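Local coordinates for methanol--corrinoid protein co-methyltransferase (Methanosarcina barkeri, PDB 2I2X) that catalyses the transfer of the methyl group of methanol to the cob(I)amide carried by its partner corrinoid protein MtaC, using a zinc site in a TIM barrel, at residues Q222-M227 with C269-I274; V163-G168 with A251-V256; I242-R247 with I398-I403; E84-Q89 with P265-G270. All coordinates share one frame; numbering follows the deposited sequence.

Contact 1: Q222-M227 with C269-I274. With ZN (zinc ion), chain Q.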
loop_
_atom_site.group_PDB
_atom_site.type_symbol
_atom_site.label_atom_id
_atom_site.label_comp_id
_atom_site.label_asym_id
_atom_site.label_seq_id
_atom_site.Cartn_x
_atom_site.Cartn_y
_atom_site.Cartn_z
ATOM N N GLN A 222 13.081 21.704 1.430
ATOM C CA GLN A 222 12.738 22.798 2.354
ATOM C C GLN A 222 11.278 22.698 2.759
ATOM O O GLN A 222 11.001 22.238 3.850
ATOM C CB GLN A 222 13.064 24.201 1.764
ATOM C CG GLN A 222 14.569 24.446 1.439
ATOM C CD GLN A 222 14.789 25.629 0.481
ATOM O OE1 GLN A 222 14.039 25.819 -0.474
ATOM N NE2 GLN A 222 15.817 26.420 0.745
ATOM N N ALA A 223 10.347 23.109 1.901
ATOM C CA ALA A 223 8.930 22.945 2.223
ATOM C C ALA A 223 8.476 21.515 2.738
ATOM O O ALA A 223 7.773 21.451 3.768
ATOM C CB ALA A 223 8.040 23.453 1.089
ATOM N N ASN A 224 8.890 20.404 2.102
ATOM C CA ASN A 224 8.452 19.105 2.641
ATOM C C ASN A 224 9.077 18.799 4.002
ATOM O O ASN A 224 8.399 18.234 4.872
ATOM C CB ASN A 224 8.521 17.897 1.653
ATOM C CG ASN A 224 7.542 18.043 0.437
ATOM O OD1 ASN A 224 6.493 18.754 0.506
ATOM N ND2 ASN A 224 7.901 17.379 -0.694
ATOM N N THR A 225 10.344 19.194 4.196
ATOM C CA THR A 225 10.991 19.054 5.497
ATOM C C THR A 225 10.171 19.788 6.567
ATOM O O THR A 225 9.896 19.240 7.647
ATOM C CB THR A 225 12.483 19.510 5.533
ATOM O OG1 THR A 225 13.280 18.752 4.601
ATOM C CG2 THR A 225 13.074 19.299 6.961
ATOM N N ALA A 226 9.736 20.997 6.253
ATOM C CA ALA A 226 8.908 21.714 7.209
ATOM C C ALA A 226 7.618 20.929 7.504
ATOM O O ALA A 226 7.192 20.836 8.653
ATOM C CB ALA A 226 8.612 23.109 6.716
ATOM N N MET A 227 7.006 20.346 6.476
ATOM C CA MET A 227 5.753 19.616 6.641
ATOM C C MET A 227 5.944 18.337 7.450
ATOM O O MET A 227 5.098 17.979 8.267
ATOM C CB MET A 227 5.151 19.275 5.269
ATOM C CG MET A 227 3.890 18.400 5.339
ATOM S SD MET A 227 3.081 18.173 3.745
ATOM C CE MET A 227 4.045 16.820 3.098
ATOM N N CYS A 269 6.218 15.514 -5.341
ATOM C CA CYS A 269 6.308 16.018 -3.970
ATOM C C CYS A 269 6.267 17.552 -3.891
ATOM O O CYS A 269 6.334 18.136 -2.787
ATOM C CB CYS A 269 7.542 15.461 -3.252
ATOM S SG CYS A 269 9.114 15.813 -4.074
ATOM N N GLY A 270 6.113 18.181 -5.049
ATOM C CA GLY A 270 5.880 19.630 -5.139
ATOM C C GLY A 270 4.426 19.953 -4.833
ATOM O O GLY A 270 3.643 20.280 -5.727
ATOM N N TYR A 271 4.038 19.878 -3.564
ATOM C CA TYR A 271 2.686 20.238 -3.227
ATOM C C TYR A 271 2.336 21.661 -3.637
ATOM O O TYR A 271 1.162 21.960 -3.875
ATOM C CB TYR A 271 2.486 20.079 -1.746
ATOM C CG TYR A 271 2.371 18.644 -1.256
ATOM C CD1 TYR A 271 3.503 17.891 -0.999
ATOM C CD2 TYR A 271 1.121 18.073 -0.985
ATOM C CE1 TYR A 271 3.412 16.612 -0.498
ATOM C CE2 TYR A 271 1.017 16.782 -0.500
ATOM C CZ TYR A 271 2.176 16.052 -0.248
ATOM O OH TYR A 271 2.118 14.758 0.269
ATOM N N GLU A 272 3.341 22.545 -3.684
ATOM C CA GLU A 272 3.137 23.903 -4.130
ATOM C C GLU A 272 2.821 23.983 -5.633
ATOM O O GLU A 272 2.506 25.069 -6.146
ATOM C CB GLU A 272 4.365 24.769 -3.796
ATOM C CG GLU A 272 5.679 24.470 -4.600
ATOM C CD GLU A 272 6.456 23.262 -4.081
ATOM O OE1 GLU A 272 7.638 23.108 -4.504
ATOM O OE2 GLU A 272 5.891 22.463 -3.274
ATOM N N ASN A 273 2.918 22.843 -6.342
ATOM C CA ASN A 273 2.616 22.796 -7.785
ATOM C C ASN A 273 1.233 23.337 -8.126
ATOM O O ASN A 273 1.000 23.815 -9.258
ATOM C CB ASN A 273 2.773 21.390 -8.364
ATOM C CG ASN A 273 4.222 20.942 -8.454
ATOM O OD1 ASN A 273 5.156 21.746 -8.318
ATOM N ND2 ASN A 273 4.421 19.634 -8.645
ATOM N N ILE A 274 0.310 23.278 -7.168
ATOM C CA ILE A 274 -1.017 23.825 -7.455
ATOM C C ILE A 274 -0.910 25.358 -7.726
ATOM O O ILE A 274 -1.494 25.896 -8.691
ATOM C CB ILE A 274 -2.070 23.455 -6.372
ATOM C CG1 ILE A 274 -3.434 24.077 -6.681
ATOM C CG2 ILE A 274 -1.597 23.884 -4.956
ATOM C CD1 ILE A 274 -4.106 23.584 -7.908
HETATM ZN ZN ZN Q . 10.811 14.864 -2.679
#

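Contact 2: V163-G168 with A251-V256. With ZN (zinc ion), chain Q; K (potassium ion), chain S.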
loop_
_atom_site.group_PDB
_atom_site.type_symbol
_atom_site.label_atom_id
_atom_site.label_comp_id
_atom_site.label_asym_id
_atom_site.label_seq_id
_atom_site.Cartn_x
_atom_site.Cartn_y
_atom_site.Cartn_z
ATOM N N VAL A 163 14.867 17.004 -10.828
ATOM C CA VAL A 163 15.784 16.879 -9.698
ATOM C C VAL A 163 15.043 17.463 -8.522
ATOM O O VAL A 163 14.169 18.294 -8.708
ATOM C CB VAL A 163 17.136 17.677 -9.900
ATOM C CG1 VAL A 163 16.891 19.086 -10.364
ATOM C CG2 VAL A 163 17.955 17.716 -8.598
ATOM N N GLU A 164 15.389 17.029 -7.324
ATOM C CA GLU A 164 14.962 17.718 -6.115
ATOM C C GLU A 164 16.161 18.515 -5.608
ATOM O O GLU A 164 16.995 17.978 -4.884
ATOM C CB GLU A 164 14.559 16.712 -5.045
ATOM C CG GLU A 164 13.922 15.500 -5.616
ATOM C CD GLU A 164 12.819 14.954 -4.743
ATOM O OE1 GLU A 164 12.623 15.443 -3.623
ATOM O OE2 GLU A 164 12.131 14.009 -5.169
ATOM N N SER A 165 16.265 19.776 -6.001
ATOM C CA SER A 165 17.511 20.516 -5.759
ATOM C C SER A 165 17.638 21.146 -4.363
ATOM O O SER A 165 16.641 21.383 -3.697
ATOM C CB SER A 165 17.813 21.500 -6.886
ATOM O OG SER A 165 16.792 22.452 -7.065
ATOM N N MET A 166 18.874 21.396 -3.937
ATOM C CA MET A 166 19.188 21.711 -2.558
ATOM C C MET A 166 19.501 23.199 -2.276
ATOM O O MET A 166 19.879 23.566 -1.148
ATOM C CB MET A 166 20.382 20.869 -2.110
ATOM C CG MET A 166 20.226 19.358 -2.127
ATOM S SD MET A 166 21.821 18.535 -1.685
ATOM C CE MET A 166 22.970 19.157 -2.932
ATOM N N GLY A 167 19.348 24.066 -3.270
ATOM C CA GLY A 167 19.588 25.501 -3.028
ATOM C C GLY A 167 18.899 26.026 -1.770
ATOM O O GLY A 167 17.680 25.918 -1.627
ATOM N N GLY A 168 19.674 26.586 -0.855
ATOM C CA GLY A 168 19.112 27.181 0.358
ATOM C C GLY A 168 18.830 26.188 1.484
ATOM O O GLY A 168 18.340 26.570 2.558
ATOM N N ALA A 251 6.437 28.237 -3.510
ATOM C CA ALA A 251 5.767 28.428 -4.803
ATOM C C ALA A 251 6.594 29.270 -5.812
ATOM O O ALA A 251 6.879 28.786 -6.907
ATOM C CB ALA A 251 4.358 28.992 -4.612
ATOM N N PRO A 252 6.972 30.524 -5.461
ATOM C CA PRO A 252 7.847 31.271 -6.420
ATOM C C PRO A 252 9.264 30.716 -6.565
ATOM O O PRO A 252 9.878 30.876 -7.619
ATOM C CB PRO A 252 7.868 32.707 -5.878
ATOM C CG PRO A 252 7.462 32.581 -4.436
ATOM C CD PRO A 252 6.609 31.329 -4.278
ATOM N N ARG A 253 9.791 30.061 -5.537
ATOM C CA ARG A 253 11.042 29.335 -5.727
ATOM C C ARG A 253 10.901 28.270 -6.836
ATOM O O ARG A 253 11.698 28.250 -7.783
ATOM C CB ARG A 253 11.538 28.707 -4.423
ATOM C CG ARG A 253 12.755 27.726 -4.595
ATOM C CD ARG A 253 12.282 26.281 -4.910
ATOM N NE ARG A 253 13.341 25.279 -4.806
ATOM C CZ ARG A 253 13.282 24.057 -5.345
ATOM N NH1 ARG A 253 12.229 23.700 -6.058
ATOM N NH2 ARG A 253 14.306 23.206 -5.195
ATOM N N SER A 254 9.875 27.415 -6.736
ATOM C CA SER A 254 9.726 26.318 -7.690
ATOM C C SER A 254 9.299 26.842 -9.057
ATOM O O SER A 254 9.645 26.262 -10.080
ATOM C CB SER A 254 8.766 25.248 -7.167
ATOM O OG SER A 254 9.319 24.601 -6.013
ATOM N N LEU A 255 8.587 27.963 -9.069
ATOM C CA LEU A 255 8.211 28.614 -10.311
ATOM C C LEU A 255 9.398 28.896 -11.251
ATOM O O LEU A 255 9.230 28.924 -12.467
ATOM C CB LEU A 255 7.445 29.899 -10.007
ATOM C CG LEU A 255 7.051 30.779 -11.197
ATOM C CD1 LEU A 255 6.017 30.108 -12.069
ATOM C CD2 LEU A 255 6.538 32.143 -10.752
ATOM N N VAL A 256 10.594 29.088 -10.685
ATOM C CA VAL A 256 11.792 29.444 -11.452
ATOM C C VAL A 256 12.152 28.425 -12.546
ATOM O O VAL A 256 12.530 28.812 -13.663
ATOM C CB VAL A 256 13.047 29.736 -10.522
ATOM C CG1 VAL A 256 14.294 29.929 -11.333
ATOM C CG2 VAL A 256 12.818 30.953 -9.636
HETATM ZN ZN ZN Q . 10.811 14.864 -2.679
HETATM K K K S . 11.405 12.240 -3.678
HETATM O O HOH W 1 16.015 25.292 -4.079
#

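Contact 3: I242-R247 with I398-I403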
loop_
_atom_site.group_PDB
_atom_site.type_symbol
_atom_site.label_atom_id
_atom_site.label_comp_id
_atom_site.label_asym_id
_atom_site.label_seq_id
_atom_site.Cartn_x
_atom_site.Cartn_y
_atom_site.Cartn_z
ATOM N N ILE A 242 3.231 27.605 10.542
ATOM C CA ILE A 242 4.545 27.968 9.994
ATOM C C ILE A 242 4.922 27.074 8.792
ATOM O O ILE A 242 5.605 27.511 7.838
ATOM C CB ILE A 242 5.673 27.984 11.095
ATOM C CG1 ILE A 242 5.440 29.126 12.101
ATOM C CG2 ILE A 242 7.046 28.166 10.469
ATOM C CD1 ILE A 242 6.182 28.939 13.423
ATOM N N ALA A 243 4.466 25.825 8.830
ATOM C CA ALA A 243 4.637 24.924 7.704
ATOM C C ALA A 243 3.972 25.474 6.420
ATOM O O ALA A 243 4.550 25.439 5.334
ATOM C CB ALA A 243 4.075 23.537 8.060
ATOM N N VAL A 244 2.753 25.974 6.549
ATOM C CA VAL A 244 2.056 26.497 5.393
ATOM C C VAL A 244 2.758 27.752 4.833
ATOM O O VAL A 244 2.821 27.931 3.610
ATOM C CB VAL A 244 0.530 26.726 5.668
ATOM C CG1 VAL A 244 0.281 27.815 6.714
ATOM C CG2 VAL A 244 -0.185 27.044 4.402
ATOM N N ILE A 245 3.311 28.599 5.719
ATOM C CA ILE A 245 4.078 29.750 5.256
ATOM C C ILE A 245 5.256 29.268 4.414
ATOM O O ILE A 245 5.437 29.725 3.272
ATOM C CB ILE A 245 4.531 30.637 6.405
ATOM C CG1 ILE A 245 3.318 31.287 7.078
ATOM C CG2 ILE A 245 5.466 31.747 5.899
ATOM C CD1 ILE A 245 3.651 31.945 8.381
ATOM N N ALA A 246 6.037 28.329 4.950
ATOM C CA ALA A 246 7.132 27.727 4.174
ATOM C C ALA A 246 6.626 27.256 2.812
ATOM O O ALA A 246 7.293 27.483 1.811
ATOM C CB ALA A 246 7.826 26.589 4.932
ATOM N N ARG A 247 5.428 26.670 2.771
ATOM C CA ARG A 247 4.842 26.231 1.502
ATOM C C ARG A 247 4.552 27.353 0.521
ATOM O O ARG A 247 4.825 27.228 -0.681
ATOM C CB ARG A 247 3.559 25.435 1.718
ATOM C CG ARG A 247 2.994 24.875 0.429
ATOM C CD ARG A 247 3.828 23.721 -0.104
ATOM N NE ARG A 247 3.810 22.577 0.818
ATOM C CZ ARG A 247 4.616 21.519 0.730
ATOM N NH1 ARG A 247 5.500 21.438 -0.265
ATOM N NH2 ARG A 247 4.533 20.545 1.642
ATOM N N ILE A 398 2.875 36.669 2.886
ATOM C CA ILE A 398 1.925 37.559 3.579
ATOM C C ILE A 398 0.497 37.263 3.147
ATOM O O ILE A 398 -0.428 37.320 3.961
ATOM C CB ILE A 398 2.272 39.074 3.394
ATOM C CG1 ILE A 398 3.529 39.425 4.209
ATOM C CG2 ILE A 398 1.088 39.969 3.821
ATOM C CD1 ILE A 398 4.181 40.780 3.813
ATOM N N GLU A 399 0.331 36.972 1.856
ATOM C CA GLU A 399 -0.960 36.589 1.317
ATOM C C GLU A 399 -1.433 35.287 1.971
ATOM O O GLU A 399 -2.625 35.112 2.261
ATOM C CB GLU A 399 -0.878 36.402 -0.193
ATOM C CG GLU A 399 -2.233 36.336 -0.870
ATOM C CD GLU A 399 -2.923 37.684 -0.983
ATOM O OE1 GLU A 399 -2.232 38.739 -0.972
ATOM O OE2 GLU A 399 -4.170 37.681 -1.096
ATOM N N CYS A 400 -0.486 34.387 2.199
ATOM C CA CYS A 400 -0.779 33.144 2.879
ATOM C C CYS A 400 -1.359 33.429 4.269
ATOM O O CYS A 400 -2.412 32.876 4.633
ATOM C CB CYS A 400 0.487 32.261 2.959
ATOM S SG CYS A 400 0.324 30.770 4.012
ATOM N N CYS A 401 -0.663 34.263 5.035
ATOM C CA CYS A 401 -1.131 34.711 6.365
ATOM C C CYS A 401 -2.540 35.287 6.313
ATOM O O CYS A 401 -3.392 34.933 7.166
ATOM C CB CYS A 401 -0.178 35.732 7.001
ATOM S SG CYS A 401 1.467 35.073 7.415
ATOM N N ASN A 402 -2.794 36.146 5.317
ATOM C CA ASN A 402 -4.137 36.699 5.109
ATOM C C ASN A 402 -5.170 35.614 4.883
ATOM O O ASN A 402 -6.249 35.632 5.489
ATOM C CB ASN A 402 -4.160 37.686 3.944
ATOM C CG ASN A 402 -3.337 38.946 4.228
ATOM O OD1 ASN A 402 -3.123 39.330 5.398
ATOM N ND2 ASN A 402 -2.873 39.593 3.159
ATOM N N ILE A 403 -4.814 34.662 4.022
ATOM C CA ILE A 403 -5.693 33.573 3.676
ATOM C C ILE A 403 -6.059 32.725 4.884
ATOM O O ILE A 403 -7.249 32.508 5.121
ATOM C CB ILE A 403 -5.134 32.718 2.521
ATOM C CG1 ILE A 403 -5.242 33.528 1.226
ATOM C CG2 ILE A 403 -5.923 31.381 2.425
ATOM C CD1 ILE A 403 -4.357 33.065 0.138
#

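Contact 4: E84-Q89 with P265-G270. With K (potassium ion), chain S; ZN (zinc ion), chain Q.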
loop_
_atom_site.group_PDB
_atom_site.type_symbol
_atom_site.label_atom_id
_atom_site.label_comp_id
_atom_site.label_asym_id
_atom_site.label_seq_id
_atom_site.Cartn_x
_atom_site.Cartn_y
_atom_site.Cartn_z
ATOM N N GLU A 84 8.568 6.663 -12.623
ATOM C CA GLU A 84 9.567 7.593 -12.185
ATOM C C GLU A 84 10.673 6.894 -11.391
ATOM O O GLU A 84 10.415 6.326 -10.314
ATOM C CB GLU A 84 8.979 8.761 -11.377
ATOM C CG GLU A 84 10.114 9.680 -10.829
ATOM C CD GLU A 84 9.675 10.781 -9.903
ATOM O OE1 GLU A 84 8.483 10.843 -9.520
ATOM O OE2 GLU A 84 10.548 11.599 -9.540
ATOM N N THR A 85 11.898 6.984 -11.904
ATOM C CA THR A 85 13.083 6.491 -11.206
ATOM C C THR A 85 13.834 7.633 -10.530
ATOM O O THR A 85 14.458 8.458 -11.205
ATOM C CB THR A 85 14.049 5.760 -12.180
ATOM O OG1 THR A 85 13.315 4.776 -12.930
ATOM C CG2 THR A 85 15.165 5.068 -11.439
ATOM N N GLU A 86 13.767 7.687 -9.203
ATOM C CA GLU A 86 14.572 8.630 -8.441
ATOM C C GLU A 86 15.914 8.033 -8.188
ATOM O O GLU A 86 16.026 7.157 -7.364
ATOM C CB GLU A 86 13.930 8.947 -7.100
ATOM C CG GLU A 86 12.611 9.663 -7.265
ATOM C CD GLU A 86 11.979 10.066 -5.966
ATOM O OE1 GLU A 86 11.700 9.192 -5.114
ATOM O OE2 GLU A 86 11.735 11.281 -5.791
ATOM N N HIS A 87 16.945 8.537 -8.857
ATOM C CA HIS A 87 18.316 8.046 -8.673
ATOM C C HIS A 87 18.675 7.798 -7.215
ATOM O O HIS A 87 18.492 8.665 -6.391
ATOM C CB HIS A 87 19.315 9.016 -9.306
ATOM C CG HIS A 87 19.355 8.958 -10.801
ATOM N ND1 HIS A 87 20.446 9.375 -11.534
ATOM C CD2 HIS A 87 18.451 8.506 -11.709
ATOM C CE1 HIS A 87 20.207 9.202 -12.823
ATOM N NE2 HIS A 87 19.004 8.680 -12.957
ATOM N N VAL A 88 19.130 6.589 -6.889
ATOM C CA VAL A 88 20.012 6.410 -5.725
ATOM C C VAL A 88 21.306 7.170 -6.045
ATOM O O VAL A 88 21.647 7.350 -7.219
ATOM C CB VAL A 88 20.353 4.920 -5.421
ATOM C CG1 VAL A 88 19.109 4.140 -5.035
ATOM C CG2 VAL A 88 21.071 4.282 -6.585
ATOM N N GLN A 89 22.037 7.598 -5.023
ATOM C CA GLN A 89 23.144 8.554 -5.230
ATOM C C GLN A 89 24.150 8.030 -6.248
ATOM O O GLN A 89 24.671 8.799 -7.081
ATOM C CB GLN A 89 23.825 8.921 -3.905
ATOM C CG GLN A 89 24.470 7.731 -3.158
ATOM C CD GLN A 89 25.843 7.307 -3.738
ATOM O OE1 GLN A 89 26.527 8.085 -4.443
ATOM N NE2 GLN A 89 26.238 6.064 -3.453
ATOM N N PRO A 265 5.648 18.013 -16.644
ATOM C CA PRO A 265 4.963 18.095 -15.359
ATOM C C PRO A 265 5.922 18.206 -14.192
ATOM O O PRO A 265 6.923 17.511 -14.161
ATOM C CB PRO A 265 4.205 16.767 -15.286
ATOM C CG PRO A 265 5.000 15.816 -16.174
ATOM C CD PRO A 265 5.597 16.669 -17.248
ATOM N N GLY A 266 5.623 19.083 -13.235
ATOM C CA GLY A 266 6.437 19.199 -12.037
ATOM C C GLY A 266 6.432 17.936 -11.204
ATOM O O GLY A 266 5.505 17.139 -11.266
ATOM N N LYS A 267 7.470 17.765 -10.409
ATOM C CA LYS A 267 7.582 16.660 -9.464
ATOM C C LYS A 267 6.465 16.537 -8.475
ATOM O O LYS A 267 6.019 17.511 -7.899
ATOM C CB LYS A 267 8.878 16.780 -8.667
ATOM C CG LYS A 267 10.082 16.240 -9.417
ATOM C CD LYS A 267 10.194 14.767 -9.176
ATOM C CE LYS A 267 10.645 14.506 -7.761
ATOM N NZ LYS A 267 10.427 13.081 -7.454
ATOM N N ASP A 268 6.090 15.281 -8.252
ATOM C CA ASP A 268 5.018 14.864 -7.354
ATOM C C ASP A 268 5.051 15.481 -5.960
ATOM O O ASP A 268 4.024 15.914 -5.444
ATOM C CB ASP A 268 5.007 13.333 -7.263
ATOM C CG ASP A 268 6.350 12.756 -6.859
ATOM O OD1 ASP A 268 7.315 13.532 -6.645
ATOM O OD2 ASP A 268 6.447 11.521 -6.733
ATOM N N CYS A 269 6.218 15.514 -5.341
ATOM C CA CYS A 269 6.308 16.018 -3.970
ATOM C C CYS A 269 6.267 17.552 -3.891
ATOM O O CYS A 269 6.334 18.136 -2.787
ATOM C CB CYS A 269 7.542 15.461 -3.252
ATOM S SG CYS A 269 9.114 15.813 -4.074
ATOM N N GLY A 270 6.113 18.181 -5.049
ATOM C CA GLY A 270 5.880 19.630 -5.139
ATOM C C GLY A 270 4.426 19.953 -4.833
ATOM O O GLY A 270 3.643 20.280 -5.727
HETATM K K K S . 11.405 12.240 -3.678
HETATM ZN ZN ZN Q . 10.811 14.864 -2.679
HETATM O O HOH W 2 6.830 12.873 -10.119
#

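Contact 1: Q222-M227 with C269-I274
Asn224 and Cys269 meet through one hydrogen bond: ND2 of Asn224 donates to the carbonyl O of Cys269 over 2.7 Å, with an N-H...O angle of 160°. The acceptor lies close to the amide plane of Asn224, while the donor sits tilted from the plane of the carbonyl. An asparagine suits this buried place because its amide offers two different ends: OD1 accepts a hydrogen bond from Arg247 NH2, which favours ND2 facing the carbonyl. Cys269 also binds the metal through its side chain: SG holds the zinc ion at 2.4 Å, standing between its own N and carbonyl carbon (chi1 57°), and Cys220 and Glu164 are the other protein ligands. Asn224 thus stands in the second shell and probably helps to position the zinc ligand Cys269.

The remaining contact is with the ring of Tyr271. In Met227, CG anti to the backbone N (chi1 175°) and an extended chi2 carry SD over the ring face, at some distance (4.6 Å from the centroid), a Met-aromatic contact; the bend at chi3 turns CE to within 3.7 Å of Tyr271 CE1. The Asn224 amide stands almost perpendicular to this ring, with OD1 3.5 Å from Tyr271 CD1. The phenol OH is hydrogen-bonded to Asp297 OD2. Helix 220-230 packs on the turn leading into helix 273-280, with Arg247 of helix 240-259 touching both and strand 285-287 lying against Cys269 and Tyr271.

Contact 2: V163-G168 with A251-V256
Ser165 OG comes obliquely to NH2 of the Arg253 guanidinium and stays 3.2 Å from it, at an angle too poor for a hydrogen bond; a water and CB of Ser254 each lie in the plane of the guanidinium, at its edge. In the TIM barrel of MtaB, the loop that follows strand 160-163 and leads to helix 169-176 here meets helix 240-259. The arginine leaves its helix with CG anti to the backbone N (chi1 171°) and bends at the next torsion, which carries the charged end across to the loop. It forms salt bridges with two acids, Asp219 at NE and Asp217 at NH2. Asp217 also accepts from Ser165 OG, so a small hydroxyl and a long cation share one carboxylate, consistent with their lying so close together. An arginine fits because its several N-H groups can serve these acids together with the neighbouring Ser254, whose OG accepts from NH1 at 3.0 Å.

Just before Ser165, Glu164 turns away from the helix toward the metals. Its OE1 binds the zinc ion at 2.1 Å and its OE2 binds the potassium ion at 2.4 Å, so one carboxylate bridges both. Glycine suits position 168, the N-cap of helix 169-176, where phi is positive. Between loop and helix, the water accepts from Arg253 NE at 2.8 Å and donates to Gly167 O at 3.0 Å.

Contact 3: I242-R247 with I398-I403
Val244 and Ile245 of helix 240-259 pack against Cys400 and Cys401 of helix 389-409, a helix-helix contact that joins helix 240-259 to the helices of the C-terminal region. The two short segments run in broadly opposite directions, at 138° to each other, with axes 9.2 Å apart at closest approach.

Cys400 can be followed outward. Its CB points toward helix 240-259, and SG stands anti to the backbone N (chi1 171°), so that the sulfur ends against the other helix. There SG rests against both methyls of Val244, 3.8 Å from CG2 and 4.0 Å from CG1, and close to the carbonyl O of Val244. Beyond that, it faces the backbone N of Ile245 at 4.1 Å, and CG1 of Ile245 comes next. No hydrogen bond crosses between the segments; the contact is one of apolar side chains.

Cysteine suits this place because a short side chain lets the backbones approach, with the CA atoms of Ile245 and Cys400 6.4 Å apart, and its sulfur packs well against methyl groups. The branched Val244 and Ile245 offer such methyls to meet it. A third helix joins in: helix 416-430 touches Ile245 through Ala425 and Cys401 through Leu422, while Gln366 and Met369 lie against Val244. Next to Cys400, Ile245 extends its long branch alongside the second cysteine, and its CD1 comes to rest 3.9 Å from Cys401 SG.

Contact 4: E84-Q89 with P265-G270
Glu84, on strand 80-86, stretches out fully toward the loop, CG anti to its backbone N (chi1 175°), and its OE2 forms a salt bridge with Lys267 NZ at 2.6 Å. The ammonium meets this oxygen on its syn side, near the carboxylate plane, and the two side chains cross at about a right angle. The other oxygen, OE1, lies 3.5 Å from Asp268 OD2, a closeness of like charges that hydrogen bonds probably ease: Asn44 bonds to OE1, Ser311 bonds to OD2, and a water donates to OE1 at 2.7 Å while accepting from the backbone N of Asp268. Thr125 is a further hydrogen-bond partner of OE2.

Two residues on, Glu86 points the same way from the strand. Its OE2 binds the potassium ion at 2.3 Å, with OE1 a distant 3.4 Å from the same metal, and OE2 also accepts from Lys267 NZ at 2.8 Å, this time from above the carboxylate plane. Glu164 and Glu313 are further potassium ligands.

Lysine serves here because its chain can fold back: bends at the second and third torsions turn NZ inward from the loop to the two glutamates, while Asp268 OD1 joins the salt-bridge network through a weak hydrogen bond, 3.2 Å from NZ. The ammonium also has a weak hydrogen bond to Glu164. One cation thus sits among several acids and probably offsets part of their negative charge; this ties the barrel strand to the loop that carries the zinc ligand Cys269.

How the contacts relate
All four contacts are buried, but their chemistry changes with distance from the metals. Contacts 1, 2 and 4 surround the zinc site and are largely polar: Cys269 belongs to contacts 1 and 4, Glu164 of contact 2 supplies the next zinc ligand, and the potassium ion joins contacts 2 and 4 through Glu164 and Glu86. Contact 3, its centre about 18 Å from the centre of the chain, is apolar and joins helix 240-259 to the C-terminal helices. Helix 240-259 serves both contact 2 and contact 3, and Arg247 links contact 3 to contact 1 by bonds to Asn224 and Glu272. Ser254 of contact 2 also meets Glu272, joining the polar contacts on that side.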